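Local coordinates for probable dehydrogenase (PDB 3MOI), which is probably an NAD(P)-dependent oxidoreductase of the GFO/IDH/MocA family, with a Rossmann-fold nucleotide-binding domain and an alpha/beta C-terminal domain, at residues D239-E247 against R313-V321. Residues are numbered along the deposited sequence; the frame is centred on the assembly and turned at random.
Sequences DEMHFWLAE and RASPEGVLV
The ring of Phe243 lies between Arg313 and Pro316 and ties the loop 239-247, which follows strand 225-231, to the hairpin of strands 310-314 and 318-323, near one edge of the mixed sheet of the GFO/IDH/MocA C-terminal domain and at the subunit interface. Pro316 sits over one face of the ring: its CD is 3.9 Å from the ring centroid and 24° off the normal, a CH-pi contact displaced toward the CD2 side of the rim. At the far end of the ring, CZ of Phe243 rests over one face of the Arg313 guanidinium, offset toward its rim and 3.6 Å from CZ of Arg313; the planes are 24° apart. CZ of Phe243 also meets CD1 of Leu320 at 3.6 Å. Arg313 reaches across because CG is anti to its backbone N (chi1 176°) and the chain stays extended to NE. Its NH2 then donates to Met241 O at 2.7 Å, with the carbonyl oxygen near the guanidinium plane but the N-H bent. The edge of the His242 ring faces the hairpin, CE1 being 3.1 Å from Ala314 O, while CD2 of Phe243 stands over the centre of one His242 face; His299 stacks on the same imidazole. Leu245 adds an apolar touch, its CD1 4.0 Å from CB of Pro316. The turn itself is shaped by Ser315, whose OG accepts from Glu317 N in an ST turn and is also bonded to Glu329. NH1 of Arg313 is hydrogen-bonded to Tyr322 OH of the same chain and salt-bridged to Glu240 of the second subunit, reciprocally across the dimer. One guanidinium thus joins loop, hairpin and neighbouring subunit, its rotation fixed by bonds at both terminal nitrogens, and the nearby carboxylate probably balances its charge.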
# COMPACT_ATOMS: atom_id res chain seq x y z
N ASP A 239 -6.49 -9.55 6.10
CA ASP A 239 -7.91 -9.55 6.39
C ASP A 239 -8.20 -8.73 7.67
O ASP A 239 -9.30 -8.20 7.86
CB ASP A 239 -8.43 -10.97 6.45
CG ASP A 239 -8.27 -11.76 5.11
OD1 ASP A 239 -8.23 -11.13 4.02
OD2 ASP A 239 -8.20 -13.01 5.17
N GLU A 240 -7.18 -8.54 8.53
CA GLU A 240 -7.30 -7.58 9.62
C GLU A 240 -7.69 -6.18 9.14
O GLU A 240 -8.31 -5.44 9.86
CB GLU A 240 -6.00 -7.48 10.41
CG GLU A 240 -6.14 -6.60 11.65
CD GLU A 240 -4.97 -6.75 12.61
OE1 GLU A 240 -4.17 -7.69 12.45
OE2 GLU A 240 -4.82 -5.90 13.53
N MET A 241 -7.30 -5.80 7.92
CA MET A 241 -7.62 -4.46 7.45
C MET A 241 -8.83 -4.51 6.56
O MET A 241 -9.26 -3.50 6.03
CB MET A 241 -6.40 -3.82 6.78
CG MET A 241 -5.27 -3.37 7.79
SD MET A 241 -3.77 -2.91 6.90
CE MET A 241 -2.87 -2.70 8.40
N HIS A 242 -9.42 -5.70 6.45
CA HIS A 242 -10.69 -5.87 5.76
C HIS A 242 -11.70 -6.64 6.65
O HIS A 242 -12.10 -7.77 6.34
CB HIS A 242 -10.45 -6.58 4.44
CG HIS A 242 -11.61 -6.50 3.51
ND1 HIS A 242 -11.92 -5.36 2.81
CD2 HIS A 242 -12.56 -7.41 3.20
CE1 HIS A 242 -13.02 -5.57 2.10
NE2 HIS A 242 -13.42 -6.81 2.31
N PHE A 243 -12.06 -6.03 7.78
CA PHE A 243 -13.17 -6.48 8.67
C PHE A 243 -13.10 -7.94 9.11
O PHE A 243 -14.12 -8.52 9.52
CB PHE A 243 -14.50 -6.20 7.98
CG PHE A 243 -14.53 -4.87 7.28
CD1 PHE A 243 -14.79 -3.71 7.99
CD2 PHE A 243 -14.25 -4.78 5.90
CE1 PHE A 243 -14.82 -2.47 7.36
CE2 PHE A 243 -14.25 -3.54 5.24
CZ PHE A 243 -14.55 -2.37 5.99
N TRP A 244 -11.90 -8.52 9.04
CA TRP A 244 -11.68 -9.94 9.33
C TRP A 244 -12.68 -10.83 8.56
O TRP A 244 -13.22 -11.78 9.11
CB TRP A 244 -11.74 -10.23 10.86
CG TRP A 244 -10.51 -9.86 11.60
CD1 TRP A 244 -10.37 -8.84 12.54
CD2 TRP A 244 -9.23 -10.48 11.50
NE1 TRP A 244 -9.07 -8.80 12.99
CE2 TRP A 244 -8.36 -9.81 12.38
CE3 TRP A 244 -8.73 -11.54 10.74
CZ2 TRP A 244 -7.02 -10.15 12.50
CZ3 TRP A 244 -7.40 -11.89 10.87
CH2 TRP A 244 -6.55 -11.19 11.74
N LEU A 245 -12.92 -10.48 7.28
CA LEU A 245 -13.47 -11.40 6.27
C LEU A 245 -12.40 -12.17 5.49
O LEU A 245 -11.45 -11.59 5.02
CB LEU A 245 -14.18 -10.64 5.16
CG LEU A 245 -15.48 -9.88 5.30
CD1 LEU A 245 -16.10 -9.96 3.93
CD2 LEU A 245 -16.40 -10.48 6.38
N ALA A 246 -12.60 -13.46 5.24
CA ALA A 246 -11.74 -14.14 4.26
C ALA A 246 -12.09 -13.74 2.85
O ALA A 246 -13.16 -13.20 2.57
CB ALA A 246 -11.77 -15.65 4.40
N GLU A 247 -11.12 -14.02 1.99
CA GLU A 247 -11.18 -13.85 0.58
C GLU A 247 -12.54 -14.26 0.02
O GLU A 247 -13.12 -13.49 -0.76
CB GLU A 247 -10.07 -14.68 -0.04
CG GLU A 247 -10.00 -14.60 -1.56
CD GLU A 247 -8.75 -15.26 -2.17
OE1 GLU A 247 -8.82 -15.65 -3.35
OE2 GLU A 247 -7.68 -15.32 -1.50
N ARG A 313 -13.40 2.04 -1.30
CA ARG A 313 -12.86 0.84 -0.66
C ARG A 313 -13.91 -0.27 -0.58
O ARG A 313 -15.07 0.00 -0.32
CB ARG A 313 -12.46 1.22 0.74
CG ARG A 313 -11.96 0.09 1.62
CD ARG A 313 -11.86 0.58 3.05
NE ARG A 313 -11.39 -0.48 3.94
CZ ARG A 313 -11.56 -0.50 5.23
NH1 ARG A 313 -12.23 0.47 5.86
NH2 ARG A 313 -11.05 -1.51 5.90
N ALA A 314 -13.50 -1.51 -0.81
CA ALA A 314 -14.45 -2.61 -0.82
C ALA A 314 -14.84 -2.87 0.61
O ALA A 314 -14.01 -2.73 1.49
CB ALA A 314 -13.87 -3.86 -1.43
N SER A 315 -16.11 -3.21 0.84
CA SER A 315 -16.60 -3.56 2.15
C SER A 315 -17.21 -4.95 2.12
O SER A 315 -17.37 -5.56 1.03
CB SER A 315 -17.67 -2.56 2.57
OG SER A 315 -18.94 -2.90 2.05
N PRO A 316 -17.60 -5.45 3.28
CA PRO A 316 -18.33 -6.72 3.31
C PRO A 316 -19.69 -6.71 2.61
O PRO A 316 -20.19 -7.76 2.28
CB PRO A 316 -18.54 -6.97 4.82
CG PRO A 316 -17.71 -5.98 5.52
CD PRO A 316 -17.62 -4.81 4.59
N GLU A 317 -20.27 -5.54 2.40
CA GLU A 317 -21.58 -5.42 1.78
C GLU A 317 -21.54 -4.69 0.41
O GLU A 317 -22.54 -4.66 -0.30
CB GLU A 317 -22.54 -4.69 2.75
CG GLU A 317 -23.65 -5.58 3.39
CD GLU A 317 -23.42 -5.99 4.88
OE1 GLU A 317 -23.00 -5.14 5.73
OE2 GLU A 317 -23.71 -7.19 5.17
N GLY A 318 -20.42 -4.09 0.03
CA GLY A 318 -20.43 -3.27 -1.17
C GLY A 318 -19.23 -2.39 -1.19
O GLY A 318 -18.10 -2.86 -0.97
N VAL A 319 -19.44 -1.10 -1.43
CA VAL A 319 -18.32 -0.18 -1.43
C VAL A 319 -18.50 0.97 -0.46
O VAL A 319 -19.54 1.65 -0.42
CB VAL A 319 -18.06 0.40 -2.81
CG1 VAL A 319 -17.00 1.46 -2.70
CG2 VAL A 319 -17.66 -0.74 -3.84
N LEU A 320 -17.44 1.22 0.31
CA LEU A 320 -17.41 2.33 1.23
C LEU A 320 -16.90 3.53 0.43
O LEU A 320 -15.81 3.46 -0.12
CB LEU A 320 -16.51 1.98 2.44
CG LEU A 320 -17.23 1.15 3.54
CD1 LEU A 320 -16.24 0.45 4.49
CD2 LEU A 320 -18.27 2.04 4.39
N VAL A 321 -17.72 4.58 0.30
CA VAL A 321 -17.34 5.81 -0.41
C VAL A 321 -17.02 6.90 0.59
O VAL A 321 -17.92 7.47 1.20
CB VAL A 321 -18.47 6.35 -1.31
CG1 VAL A 321 -18.05 7.64 -2.00
CG2 VAL A 321 -18.85 5.33 -2.30